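Long-range contacts in glutamate ABC superfamily ATP binding cassette transporter, binding protein (Enterococcus faecium DO, PDB 5EYF), which binds glutamate and probably delivers it to an ABC transporter of the cell membrane, as solute-binding proteins of family 3 do: residues E16-V21 / E61-T66; Q39-D44 / D229-K234; F98-F103 / A214-L219; G106-V111 / G192-N197. All blocks are in the same frame, centred on the assembly; numbering follows the deposited sequence. Where two conformers were deposited one is given.

Contact 1: E16-V21 / E61-T66; sequences EIIWGV and EFVEVT
Ile17, Trp19 and Val21 exchange five backbone hydrogen bonds with Glu61, Val63 and Val65, along the parallel strands 16-21 and 59-64 and just past the latter. The donors alternate between the two segments. Glu61 N gives to Ile17 O at 3.0 Å. Trp19 N gives to Glu61 O at 2.7 Å. Val63 N gives to Trp19 O, and Val21 N to Val63 O. The last bond runs from Val65 N to Val21 O at 2.9 Å. Several of these oxygens also take a CA-H contact, as Trp19 O does from Phe62 CA at 3.3 Å. The residues between use their backbone on the other side. Ile18 N gives to Asp80 OD2, and Gly20 bonds to Ala81 and Ile83.

The side chains sort onto two faces. Ile18, Glu61 and Val63 share one, where Ile18 CG2 touches Val63 CG2 at 3.7 Å. Gly20 belongs to this face too, and its bare CA lets Val65 CG1 in to 3.6 Å. Trp19 and Phe62 take the other face. Their rings meet obliquely, and Phe62 CD1 also lies 3.5 Å from Val21 CG1. The indole NE1 of Trp19 is bonded to Thr50 OG1.

Strand 16-21 is the middle of a three-stranded parallel sheet, between 59-64 and 81-82. Helix 41-54 packs on the Trp19 and Phe62 face through Val43, Ala46 and Ile49. Val65 leans on helix 70-75, against the glutamate-binding Arg70.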
loop_
_atom_site.group_PDB
_atom_site.type_symbol
_atom_site.label_atom_id
_atom_site.label_comp_id
_atom_site.label_asym_id
_atom_site.label_seq_id
_atom_site.Cartn_x
_atom_site.Cartn_y
_atom_site.Cartn_z
ATOM N N GLU B 16 -16.798 18.343 20.206
ATOM C CA GLU B 16 -17.117 18.027 18.819
ATOM C C GLU B 16 -15.835 18.002 17.996
ATOM O O GLU B 16 -14.889 18.744 18.275
ATOM C CB GLU B 16 -18.106 19.061 18.252
ATOM C CG GLU B 16 -18.701 18.754 16.870
ATOM C CD GLU B 16 -19.551 19.910 16.350
ATOM O OE1 GLU B 16 -19.020 21.041 16.256
ATOM O OE2 GLU B 16 -20.755 19.709 16.064
ATOM N N ILE B 17 -15.803 17.126 16.987
ATOM C CA ILE B 17 -14.819 17.198 15.916
ATOM C C ILE B 17 -15.571 17.309 14.596
ATOM O O ILE B 17 -16.567 16.609 14.383
ATOM C CB ILE B 17 -13.884 15.979 15.898
ATOM C CG1 ILE B 17 -13.116 15.903 17.214
ATOM C CG2 ILE B 17 -12.934 16.038 14.662
ATOM C CD1 ILE B 17 -12.286 14.671 17.297
ATOM N N ILE B 18 -15.112 18.209 13.724
ATOM C CA ILE B 18 -15.753 18.492 12.445
ATOM C C ILE B 18 -14.913 17.872 11.335
ATOM O O ILE B 18 -13.751 18.246 11.142
ATOM C CB ILE B 18 -15.902 19.999 12.214
ATOM C CG1 ILE B 18 -16.640 20.657 13.389
ATOM C CG2 ILE B 18 -16.634 20.247 10.904
ATOM C CD1 ILE B 18 -16.804 22.135 13.238
ATOM N N TRP B 19 -15.509 16.949 10.598
ATOM C CA TRP B 19 -14.789 16.135 9.627
ATOM C C TRP B 19 -15.248 16.493 8.228
ATOM O O TRP B 19 -16.452 16.566 7.972
ATOM C CB TRP B 19 -15.022 14.638 9.826
ATOM C CG TRP B 19 -14.555 14.093 11.113
ATOM C CD1 TRP B 19 -15.243 14.070 12.283
ATOM C CD2 TRP B 19 -13.299 13.447 11.363
ATOM N NE1 TRP B 19 -14.493 13.447 13.263
ATOM C CE2 TRP B 19 -13.296 13.048 12.718
ATOM C CE3 TRP B 19 -12.186 13.155 10.572
ATOM C CZ2 TRP B 19 -12.212 12.413 13.315
ATOM C CZ3 TRP B 19 -11.118 12.481 11.148
ATOM C CH2 TRP B 19 -11.128 12.130 12.515
ATOM N N GLY B 20 -14.288 16.713 7.334
ATOM C CA GLY B 20 -14.575 16.855 5.927
ATOM C C GLY B 20 -14.583 15.521 5.208
ATOM O O GLY B 20 -13.571 14.807 5.194
ATOM N N VAL B 21 -15.721 15.154 4.613
ATOM C CA VAL B 21 -15.910 13.851 3.980
ATOM C C VAL B 21 -16.517 14.051 2.607
ATOM O O VAL B 21 -17.175 15.060 2.343
ATOM C CB VAL B 21 -16.821 12.914 4.827
ATOM C CG1 VAL B 21 -16.170 12.550 6.169
ATOM C CG2 VAL B 21 -18.220 13.550 5.050
ATOM N N GLU B 61 -19.361 16.107 13.561
ATOM C CA GLU B 61 -20.014 16.916 12.555
ATOM C C GLU B 61 -19.352 16.628 11.220
ATOM O O GLU B 61 -18.124 16.528 11.142
ATOM C CB GLU B 61 -19.932 18.410 12.877
ATOM C CG GLU B 61 -20.882 19.237 12.036
ATOM C CD GLU B 61 -22.333 18.855 12.281
ATOM O OE1 GLU B 61 -22.619 18.288 13.362
ATOM O OE2 GLU B 61 -23.183 19.110 11.397
ATOM N N PHE B 62 -20.165 16.462 10.181
ATOM C CA PHE B 62 -19.660 16.219 8.841
ATOM C C PHE B 62 -19.949 17.406 7.926
ATOM O O PHE B 62 -21.030 18.012 7.983
ATOM C CB PHE B 62 -20.252 14.929 8.277
ATOM C CG PHE B 62 -19.770 13.691 9.000
ATOM C CD1 PHE B 62 -18.474 13.199 8.774
ATOM C CD2 PHE B 62 -20.581 13.023 9.896
ATOM C CE1 PHE B 62 -18.010 12.090 9.446
ATOM C CE2 PHE B 62 -20.105 11.886 10.569
ATOM C CZ PHE B 62 -18.820 11.428 10.348
ATOM N N VAL B 63 -18.946 17.742 7.121
ATOM C CA VAL B 63 -18.984 18.815 6.134
ATOM C C VAL B 63 -18.565 18.228 4.798
ATOM O O VAL B 63 -17.543 17.527 4.709
ATOM C CB VAL B 63 -18.054 19.986 6.524
ATOM C CG1 VAL B 63 -17.905 20.993 5.391
ATOM C CG2 VAL B 63 -18.530 20.653 7.805
ATOM N N GLU B 64 -19.329 18.509 3.754
ATOM C CA GLU B 64 -18.965 17.998 2.440
ATOM C C GLU B 64 -17.683 18.652 1.929
ATOM O O GLU B 64 -17.566 19.886 1.897
ATOM C CB GLU B 64 -20.094 18.227 1.431
ATOM C CG GLU B 64 -19.609 17.842 0.043
ATOM C CD GLU B 64 -20.677 17.761 -1.023
ATOM O OE1 GLU B 64 -21.765 18.338 -0.853
ATOM O OE2 GLU B 64 -20.404 17.115 -2.062
ATOM N N VAL B 65 -16.737 17.821 1.473
ATOM C CA VAL B 65 -15.600 18.289 0.689
ATOM C C VAL B 65 -15.570 17.532 -0.634
ATOM O O VAL B 65 -16.146 16.448 -0.778
ATOM C CB VAL B 65 -14.255 18.092 1.425
ATOM C CG1 VAL B 65 -14.305 18.723 2.805
ATOM C CG2 VAL B 65 -13.886 16.596 1.498
ATOM N N THR B 66 -14.867 18.112 -1.601
ATOM C CA THR B 66 -14.487 17.428 -2.822
ATOM C C THR B 66 -12.962 17.330 -2.861
ATOM O O THR B 66 -12.257 17.909 -2.032
ATOM C CB THR B 66 -14.983 18.170 -4.063
ATOM O OG1 THR B 66 -14.222 19.378 -4.208
ATOM C CG2 THR B 66 -16.471 18.508 -3.922
#

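Contact 2: Q39-D44 / D229-K234; sequences QGFDVD and DKIYQK
The first turn of helix 41-54 meets helix 227-235 with Asp44 and Ile231 as the closest CA pair, 6.8 Å apart, and Gly40 is the N-cap residue of helix 41-54. The contact ties the C-terminal helix to helix 41-54 of the glutamate-binding fold. Ile231 is the apolar centre. Its CG2 methyl lies 3.7 Å from Asp44 CB and equally near Phe41 CD1, while its CD1 reaches the Asp44 carbonyl oxygen. Phe41 and Ile231 cross at about a right angle. Phe41 CG is anti to the backbone N (chi1 178°), which extends the ring toward the second helix. There its edge meets backbone, with Ile231 O and Tyr232 N in the ring plane. Phe41 CE1 lies 3.8 Å from Tyr232 CA. The Tyr232 hydroxyl bonds to Glu239 O in the C-terminal tail, and Phe236 packs edge-to-face with Phe41.

The polar part lies at the outer side. Lys234 runs fully extended and brings NZ to 2.7 Å from Asp44 OD2, in a salt bridge that uses the syn lone pair of that oxygen. The two side chains cross nearly perpendicularly. Asp44 OD2 also accepts from Trp235 NE1.

The contact thus joins an apolar centre round Ile231 with a salt bridge at the exposed side. With two donors on one oxygen, the Asp44 carboxylate is probably held in place by both, and its negative charge is probably stabilised.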
loop_
_atom_site.group_PDB
_atom_site.type_symbol
_atom_site.label_atom_id
_atom_site.label_comp_id
_atom_site.label_asym_id
_atom_site.label_seq_id
_atom_site.Cartn_x
_atom_site.Cartn_y
_atom_site.Cartn_z
ATOM N N GLN B 39 -22.815 8.302 4.898
ATOM C CA GLN B 39 -22.451 6.941 5.281
ATOM C C GLN B 39 -21.222 6.480 4.511
ATOM O O GLN B 39 -20.969 6.934 3.394
ATOM C CB GLN B 39 -23.598 5.964 5.001
ATOM C CG GLN B 39 -24.887 6.292 5.727
ATOM C CD GLN B 39 -25.979 5.322 5.369
ATOM O OE1 GLN B 39 -26.206 5.039 4.194
ATOM N NE2 GLN B 39 -26.645 4.773 6.381
ATOM N N GLY B 40 -20.472 5.565 5.107
ATOM C CA GLY B 40 -19.322 4.973 4.438
ATOM C C GLY B 40 -18.208 4.644 5.410
ATOM O O GLY B 40 -18.258 4.952 6.587
ATOM N N PHE B 41 -17.185 3.981 4.872
ATOM C CA PHE B 41 -16.012 3.618 5.658
ATOM C C PHE B 41 -15.342 4.845 6.267
ATOM O O PHE B 41 -14.945 4.824 7.436
ATOM C CB PHE B 41 -15.035 2.849 4.754
ATOM C CG PHE B 41 -13.742 2.448 5.401
ATOM C CD1 PHE B 41 -13.697 1.352 6.259
ATOM C CD2 PHE B 41 -12.555 3.117 5.103
ATOM C CE1 PHE B 41 -12.509 0.955 6.845
ATOM C CE2 PHE B 41 -11.358 2.714 5.666
ATOM C CZ PHE B 41 -11.324 1.634 6.538
ATOM N N ASP B 42 -15.107 5.893 5.461
ATOM C CA ASP B 42 -14.470 7.096 6.006
ATOM C C ASP B 42 -15.314 7.696 7.127
ATOM O O ASP B 42 -14.777 8.135 8.150
ATOM C CB ASP B 42 -14.283 8.175 4.926
ATOM C CG ASP B 42 -13.130 7.914 3.981
ATOM O OD1 ASP B 42 -12.207 7.117 4.303
ATOM O OD2 ASP B 42 -13.161 8.568 2.892
ATOM N N VAL B 43 -16.641 7.756 6.926
ATOM C CA VAL B 43 -17.554 8.254 7.956
ATOM C C VAL B 43 -17.442 7.413 9.228
ATOM O O VAL B 43 -17.394 7.949 10.349
ATOM C CB VAL B 43 -18.994 8.275 7.416
ATOM C CG1 VAL B 43 -19.997 8.582 8.546
ATOM C CG2 VAL B 43 -19.115 9.301 6.308
ATOM N N ASP B 44 -17.419 6.087 9.085
ATOM C CA ASP B 44 -17.377 5.238 10.284
ATOM C C ASP B 44 -16.043 5.339 11.015
ATOM O O ASP B 44 -15.993 5.295 12.256
ATOM C CB ASP B 44 -17.673 3.784 9.919
ATOM C CG ASP B 44 -19.165 3.534 9.688
ATOM O OD1 ASP B 44 -19.986 4.470 9.882
ATOM O OD2 ASP B 44 -19.518 2.398 9.319
ATOM N N ASP B 229 -10.894 -3.307 12.506
ATOM C CA ASP B 229 -11.204 -4.505 11.733
ATOM C C ASP B 229 -12.711 -4.666 11.548
ATOM O O ASP B 229 -13.169 -5.035 10.460
ATOM C CB ASP B 229 -10.576 -5.727 12.423
ATOM C CG ASP B 229 -9.057 -5.576 12.620
ATOM O OD1 ASP B 229 -8.591 -4.726 13.401
ATOM O OD2 ASP B 229 -8.314 -6.335 12.016
ATOM N N LYS B 230 -13.504 -4.345 12.582
ATOM C CA LYS B 230 -14.952 -4.440 12.452
ATOM C C LYS B 230 -15.468 -3.475 11.384
ATOM O O LYS B 230 -16.328 -3.831 10.567
ATOM C CB LYS B 230 -15.601 -4.154 13.811
ATOM C CG LYS B 230 -17.048 -4.560 13.905
ATOM C CD LYS B 230 -17.590 -4.420 15.319
ATOM C CE LYS B 230 -18.963 -5.103 15.445
ATOM N NZ LYS B 230 -19.648 -4.820 16.757
ATOM N N ILE B 231 -14.966 -2.237 11.392
ATOM C CA ILE B 231 -15.412 -1.248 10.409
ATOM C C ILE B 231 -14.992 -1.664 8.998
ATOM O O ILE B 231 -15.770 -1.532 8.032
ATOM C CB ILE B 231 -14.863 0.137 10.778
ATOM C CG1 ILE B 231 -15.449 0.623 12.098
ATOM C CG2 ILE B 231 -15.140 1.169 9.655
ATOM C CD1 ILE B 231 -14.755 1.849 12.666
ATOM N N TYR B 232 -13.764 -2.174 8.855
ATOM C CA TYR B 232 -13.301 -2.667 7.561
ATOM C C TYR B 232 -14.204 -3.795 7.049
ATOM O O TYR B 232 -14.606 -3.796 5.879
ATOM C CB TYR B 232 -11.842 -3.128 7.658
ATOM C CG TYR B 232 -11.307 -3.428 6.272
ATOM C CD1 TYR B 232 -10.703 -2.431 5.506
ATOM C CD2 TYR B 232 -11.485 -4.682 5.702
ATOM C CE1 TYR B 232 -10.266 -2.692 4.219
ATOM C CE2 TYR B 232 -11.061 -4.951 4.409
ATOM C CZ TYR B 232 -10.458 -3.953 3.673
ATOM O OH TYR B 232 -10.053 -4.229 2.393
ATOM N N GLN B 233 -14.542 -4.750 7.929
ATOM C CA GLN B 233 -15.377 -5.890 7.551
ATOM C C GLN B 233 -16.788 -5.473 7.156
ATOM O O GLN B 233 -17.431 -6.153 6.350
ATOM C CB GLN B 233 -15.428 -6.892 8.704
ATOM C CG GLN B 233 -14.091 -7.555 8.949
ATOM C CD GLN B 233 -13.977 -8.282 10.282
ATOM O OE1 GLN B 233 -12.880 -8.352 10.883
ATOM N NE2 GLN B 233 -15.085 -8.872 10.729
ATOM N N LYS B 234 -17.291 -4.372 7.722
ATOM C CA LYS B 234 -18.619 -3.872 7.375
ATOM C C LYS B 234 -18.680 -3.395 5.930
ATOM O O LYS B 234 -19.662 -3.662 5.221
ATOM C CB LYS B 234 -18.998 -2.731 8.326
ATOM C CG LYS B 234 -20.322 -2.017 7.975
ATOM C CD LYS B 234 -20.620 -0.893 8.969
ATOM C CE LYS B 234 -21.701 0.036 8.467
ATOM N NZ LYS B 234 -21.912 1.198 9.379
#

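Contact 3: F98-F103 / A214-L219; sequences FSDVYF and AVNQAL
Asp100 N donates to Asn216 OD1 at 2.9 Å, the one direct hydrogen bond across this contact. It is nearly straight, 169° at the hydrogen, and the donor is tilted 21° from the plane of the amide. The other end of the amide is tied through water: Asn216 ND2 gives to a water, and that water gives to Phe98 O at 2.7 Å. The two links fix the rotation of the Asn216 amide, with oxygen toward the backbone N-H and nitrogen toward the water. Within the loop, Ser99 OG donates to Asp100 O at 2.8 Å. The same hydroxyl is bonded to Ile202 N.

A flat-on-flat contact accompanies the bonds. The Asp100 carboxylate stacks on the Asn216 amide with their planes only 16° apart, and Asp100 CG is 3.5 Å from Asn216 OD1.

Segment 98-103 links strands 96-98 and 103-112. It is bonded to strand 198-205 through Ser99 and Tyr102, and to helix 209-225 through Asn216. The fold has two lobes, as in family 3 solute-binding proteins, and strands 103-112 and 198-205 probably run between them.

The remaining contacts are van der Waals. Ser99 CB sits 4.0 Å from Val215 CG1, and it also lies close to Asn216 OD1. Leu219 reaches out from the next helix turn. Its CD1 lies at 4.0 Å from both Ser99 OG and Asp100 O, while CD2 comes within 4.4 Å of Tyr102 CB. The Tyr102 ring then leads away from the helix, and its hydroxyl is bonded to Asp42 OD1 of helix 41-54.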
loop_
_atom_site.group_PDB
_atom_site.type_symbol
_atom_site.label_atom_id
_atom_site.label_comp_id
_atom_site.label_asym_id
_atom_site.label_seq_id
_atom_site.Cartn_x
_atom_site.Cartn_y
_atom_site.Cartn_z
ATOM N N PHE B 98 -0.430 14.457 7.778
ATOM C CA PHE B 98 -1.262 13.275 7.610
ATOM C C PHE B 98 -1.133 12.336 8.800
ATOM O O PHE B 98 -0.029 12.132 9.330
ATOM C CB PHE B 98 -0.859 12.475 6.364
ATOM C CG PHE B 98 -1.354 13.055 5.053
ATOM C CD1 PHE B 98 -2.664 12.880 4.668
ATOM C CD2 PHE B 98 -0.467 13.678 4.172
ATOM C CE1 PHE B 98 -3.128 13.358 3.453
ATOM C CE2 PHE B 98 -0.913 14.157 2.936
ATOM C CZ PHE B 98 -2.245 13.990 2.572
ATOM N N SER B 99 -2.255 11.711 9.164
ATOM C CA SER B 99 -2.227 10.571 10.077
ATOM C C SER B 99 -1.505 9.377 9.441
ATOM O O SER B 99 -1.166 9.349 8.242
ATOM C CB SER B 99 -3.638 10.110 10.429
ATOM O OG SER B 99 -4.262 9.469 9.304
ATOM N N ASP B 100 -1.340 8.353 10.268
ATOM C CA ASP B 100 -1.018 7.021 9.762
ATOM C C ASP B 100 -2.023 6.581 8.694
ATOM O O ASP B 100 -3.205 6.976 8.700
ATOM C CB ASP B 100 -1.028 6.011 10.920
ATOM C CG ASP B 100 0.067 6.270 11.931
ATOM O OD1 ASP B 100 1.116 6.829 11.573
ATOM O OD2 ASP B 100 -0.098 5.850 13.086
ATOM N N VAL B 101 -1.543 5.729 7.791
ATOM C CA VAL B 101 -2.370 5.185 6.712
ATOM C C VAL B 101 -3.503 4.357 7.302
ATOM O O VAL B 101 -3.295 3.542 8.205
ATOM C CB VAL B 101 -1.501 4.341 5.772
ATOM C CG1 VAL B 101 -2.338 3.546 4.720
ATOM C CG2 VAL B 101 -0.487 5.236 5.044
ATOM N N TYR B 102 -4.724 4.564 6.802
ATOM C CA TYR B 102 -5.842 3.752 7.284
ATOM C C TYR B 102 -6.538 2.926 6.186
ATOM O O TYR B 102 -7.464 2.157 6.500
ATOM C CB TYR B 102 -6.881 4.642 8.042
ATOM C CG TYR B 102 -7.660 5.544 7.116
ATOM C CD1 TYR B 102 -8.922 5.156 6.652
ATOM C CD2 TYR B 102 -7.121 6.759 6.648
ATOM C CE1 TYR B 102 -9.625 5.936 5.761
ATOM C CE2 TYR B 102 -7.839 7.558 5.748
ATOM C CZ TYR B 102 -9.060 7.121 5.291
ATOM O OH TYR B 102 -9.748 7.871 4.350
ATOM N N PHE B 103 -6.131 3.055 4.914
ATOM C CA PHE B 103 -6.673 2.248 3.827
ATOM C C PHE B 103 -5.621 2.204 2.720
ATOM O O PHE B 103 -4.992 3.219 2.433
ATOM C CB PHE B 103 -7.997 2.838 3.278
ATOM C CG PHE B 103 -8.725 1.917 2.317
ATOM C CD1 PHE B 103 -9.662 1.004 2.778
ATOM C CD2 PHE B 103 -8.437 1.940 0.946
ATOM C CE1 PHE B 103 -10.311 0.131 1.907
ATOM C CE2 PHE B 103 -9.108 1.087 0.064
ATOM C CZ PHE B 103 -10.039 0.174 0.542
ATOM N N ALA B 214 -3.459 12.960 18.733
ATOM C CA ALA B 214 -4.689 12.343 19.228
ATOM C C ALA B 214 -5.326 11.428 18.181
ATOM O O ALA B 214 -5.825 10.349 18.519
ATOM C CB ALA B 214 -5.682 13.427 19.658
ATOM N N VAL B 215 -5.359 11.862 16.917
ATOM C CA VAL B 215 -5.916 11.029 15.854
ATOM C C VAL B 215 -5.090 9.761 15.678
ATOM O O VAL B 215 -5.642 8.657 15.540
ATOM C CB VAL B 215 -5.989 11.842 14.547
ATOM C CG1 VAL B 215 -6.301 10.945 13.345
ATOM C CG2 VAL B 215 -7.024 12.969 14.684
ATOM N N ASN B 216 -3.764 9.890 15.698
ATOM C CA ASN B 216 -2.938 8.688 15.539
ATOM C C ASN B 216 -3.092 7.736 16.715
ATOM O O ASN B 216 -3.104 6.513 16.527
ATOM C CB ASN B 216 -1.465 9.060 15.354
ATOM C CG ASN B 216 -1.160 9.428 13.928
ATOM O OD1 ASN B 216 -1.862 8.991 13.009
ATOM N ND2 ASN B 216 -0.148 10.260 13.724
ATOM N N GLN B 217 -3.219 8.279 17.927
ATOM C CA GLN B 217 -3.433 7.434 19.090
ATOM C C GLN B 217 -4.772 6.723 19.001
ATOM O O GLN B 217 -4.884 5.545 19.352
ATOM C CB GLN B 217 -3.359 8.296 20.359
ATOM C CG GLN B 217 -3.638 7.560 21.662
ATOM C CD GLN B 217 -2.575 6.544 21.998
ATOM O OE1 GLN B 217 -1.416 6.701 21.627
ATOM N NE2 GLN B 217 -2.965 5.486 22.709
ATOM N N ALA B 218 -5.803 7.435 18.540
ATOM C CA ALA B 218 -7.118 6.831 18.346
ATOM C C ALA B 218 -7.042 5.659 17.373
ATOM O O ALA B 218 -7.565 4.573 17.652
ATOM C CB ALA B 218 -8.104 7.890 17.853
ATOM N N LEU B 219 -6.368 5.860 16.228
ATOM C CA LEU B 219 -6.195 4.774 15.264
ATOM C C LEU B 219 -5.451 3.606 15.886
ATOM O O LEU B 219 -5.841 2.451 15.698
ATOM C CB LEU B 219 -5.442 5.255 14.013
ATOM C CG LEU B 219 -6.255 6.144 13.072
ATOM C CD1 LEU B 219 -5.312 6.818 12.071
ATOM C CD2 LEU B 219 -7.307 5.292 12.374
HETATM O O HOH W 1 1.257 10.887 11.285
#

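Contact 4: G106-V111 / G192-N197; sequences GQALLV and GGTFTN. With MG (magnesium ion), chain D.
Gly106 CA lies 3.2 Å from Thr196 O, where strand 103-112, of the mixed sheet in the second lobe of this two-lobed, periplasmic-binding-protein fold, runs beside the loop 192-197. The loop runs roughly antiparallel to it. Gly106 has no side chain, and its CA fits closely against Thr194 and Thr196. Thr194 CG2 also rests on Gly106 O.

Gln107 and Phe195 make large parts of the contact. Gln107 N gives to Thr196 OG1, which also bonds to Glu198, and Gln107 O receives Phe195 N at 2.9 Å. The Gln107 side chain is extended from a CG anti to the backbone N (chi1 -167°) and crosses the Phe195 ring obliquely. CB lies over one ring face, a CH-pi contact with the centroid 4.3 Å away. Farther out, the amide is held by Thr172, Asn140 and Ser137. This is close to the glutamate-binding Thr136 and Asp174.

Ala108 CB meets Gly193 O at 3.3 Å. Leu109 CD2 approaches Phe195 CE2 at about a right angle between the side chains. A water joins Leu109 N, weakly, to Gly193 O.

At Asn197 the loop meets a metal shared with the second subunit. The magnesium ion is bound by Asn197 OD1, by Asn197 OD1 of that subunit and by four waters. One of these waters donates to Thr196 O at 2.8 Å.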
loop_
_atom_site.group_PDB
_atom_site.type_symbol
_atom_site.label_atom_id
_atom_site.label_comp_id
_atom_site.label_asym_id
_atom_site.label_seq_id
_atom_site.Cartn_x
_atom_site.Cartn_y
_atom_site.Cartn_z
ATOM N N GLY B 106 -5.351 1.655 -4.724
ATOM C CA GLY B 106 -4.442 1.792 -5.854
ATOM C C GLY B 106 -5.233 2.161 -7.077
ATOM O O GLY B 106 -6.378 1.748 -7.218
ATOM N N GLN B 107 -4.628 2.943 -7.964
ATOM C CA GLN B 107 -5.384 3.393 -9.131
ATOM C C GLN B 107 -5.653 2.247 -10.097
ATOM O O GLN B 107 -4.813 1.370 -10.293
ATOM C CB GLN B 107 -4.651 4.528 -9.835
ATOM C CG GLN B 107 -5.537 5.231 -10.867
ATOM C CD GLN B 107 -4.945 6.544 -11.314
ATOM O OE1 GLN B 107 -4.153 7.131 -10.601
ATOM N NE2 GLN B 107 -5.298 6.989 -12.515
ATOM N N ALA B 108 -6.824 2.271 -10.727
ATOM C CA ALA B 108 -7.257 1.171 -11.583
ATOM C C ALA B 108 -8.112 1.706 -12.718
ATOM O O ALA B 108 -8.370 2.908 -12.817
ATOM C CB ALA B 108 -8.047 0.099 -10.808
ATOM N N LEU B 109 -8.538 0.786 -13.581
ATOM C CA LEU B 109 -9.338 1.089 -14.764
ATOM C C LEU B 109 -10.673 0.378 -14.703
ATOM O O LEU B 109 -10.737 -0.803 -14.372
ATOM C CB LEU B 109 -8.670 0.621 -16.044
ATOM C CG LEU B 109 -7.329 1.226 -16.424
ATOM C CD1 LEU B 109 -6.858 0.681 -17.776
ATOM C CD2 LEU B 109 -7.380 2.751 -16.443
ATOM N N LEU B 110 -11.729 1.085 -15.097
ATOM C CA LEU B 110 -13.053 0.509 -15.278
ATOM C C LEU B 110 -13.424 0.621 -16.753
ATOM O O LEU B 110 -13.290 1.698 -17.343
ATOM C CB LEU B 110 -14.078 1.267 -14.415
ATOM C CG LEU B 110 -15.531 0.778 -14.400
ATOM C CD1 LEU B 110 -15.644 -0.357 -13.415
ATOM C CD2 LEU B 110 -16.522 1.902 -14.045
ATOM N N VAL B 111 -13.858 -0.494 -17.351
ATOM C CA VAL B 111 -14.249 -0.549 -18.756
ATOM C C VAL B 111 -15.552 -1.330 -18.867
ATOM O O VAL B 111 -15.943 -2.059 -17.955
ATOM C CB VAL B 111 -13.147 -1.209 -19.640
ATOM C CG1 VAL B 111 -11.843 -0.417 -19.571
ATOM C CG2 VAL B 111 -12.899 -2.642 -19.209
ATOM N N GLY B 192 -7.133 -5.178 -15.102
ATOM C CA GLY B 192 -5.712 -4.920 -15.016
ATOM C C GLY B 192 -5.164 -4.652 -13.635
ATOM O O GLY B 192 -4.029 -4.167 -13.528
ATOM N N GLY B 193 -5.913 -4.937 -12.570
ATOM C CA GLY B 193 -5.272 -4.722 -11.264
ATOM C C GLY B 193 -5.075 -3.242 -10.959
ATOM O O GLY B 193 -5.879 -2.389 -11.369
ATOM N N THR B 194 -3.986 -2.920 -10.241
ATOM C CA THR B 194 -3.699 -1.525 -9.908
ATOM C C THR B 194 -2.344 -1.135 -10.469
ATOM O O THR B 194 -1.442 -1.970 -10.582
ATOM C CB THR B 194 -3.726 -1.248 -8.370
ATOM O OG1 THR B 194 -2.779 -2.074 -7.695
ATOM C CG2 THR B 194 -5.133 -1.465 -7.785
ATOM N N PHE B 195 -2.183 0.141 -10.812
ATOM C CA PHE B 195 -0.900 0.592 -11.337
ATOM C C PHE B 195 -0.306 1.734 -10.519
ATOM O O PHE B 195 0.731 2.292 -10.906
ATOM C CB PHE B 195 -1.000 0.965 -12.836
ATOM C CG PHE B 195 -2.071 1.979 -13.173
ATOM C CD1 PHE B 195 -1.782 3.340 -13.187
ATOM C CD2 PHE B 195 -3.363 1.566 -13.478
ATOM C CE1 PHE B 195 -2.796 4.285 -13.507
ATOM C CE2 PHE B 195 -4.364 2.486 -13.801
ATOM C CZ PHE B 195 -4.088 3.838 -13.806
ATOM N N THR B 196 -0.921 2.074 -9.385
ATOM C CA THR B 196 -0.285 2.914 -8.385
ATOM C C THR B 196 -0.580 2.343 -7.009
ATOM O O THR B 196 -1.456 1.484 -6.842
ATOM C CB THR B 196 -0.794 4.351 -8.393
ATOM O OG1 THR B 196 -2.135 4.370 -7.883
ATOM C CG2 THR B 196 -0.755 4.968 -9.800
ATOM N N ASN B 197 0.124 2.857 -6.001
ATOM C CA ASN B 197 -0.317 2.687 -4.620
ATOM C C ASN B 197 -0.953 3.985 -4.155
ATOM O O ASN B 197 -0.408 5.060 -4.399
ATOM C CB ASN B 197 0.863 2.315 -3.726
ATOM C CG ASN B 197 1.430 0.984 -4.098
ATOM O OD1 ASN B 197 0.689 0.070 -4.476
ATOM N ND2 ASN B 197 2.739 0.865 -4.028
HETATM MG MG MG D . -0.612 -1.408 -3.769
HETATM O O HOH W 2 -6.194 -1.191 -13.734
HETATM O O HOH W 3 -1.909 -0.833 -5.301
HETATM O O HOH W 4 -1.507 -0.057 -2.524
HETATM O O HOH W 5 0.081 -2.976 -4.953
HETATM O O HOH W 6 0.872 -1.938 -2.374
#

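From the N terminus, contact 1 closes first, bringing strand 59-64 back beside strand 16-21. Contact 2 opens within that loop, at 39-44, and closes only near the C terminus, so the two cross. They touch where Phe62 packs on Val43. Contact 3 opens after contact 1 has closed and lies wholly within the span of contact 2. Contact 4 lies in turn within the span of contact 3 and joins strand 103-112 to the loop before strand 198-205. Contact 1 pairs strands of one lobe. Contacts 2 and 3 tie helix 41-54 and the link 98-103 to helices 227-235 and 209-225, and they meet where Phe41 and Tyr232 pack on Phe103. Contact 4 lies about 28 Å from contact 1 between centres, in the other lobe.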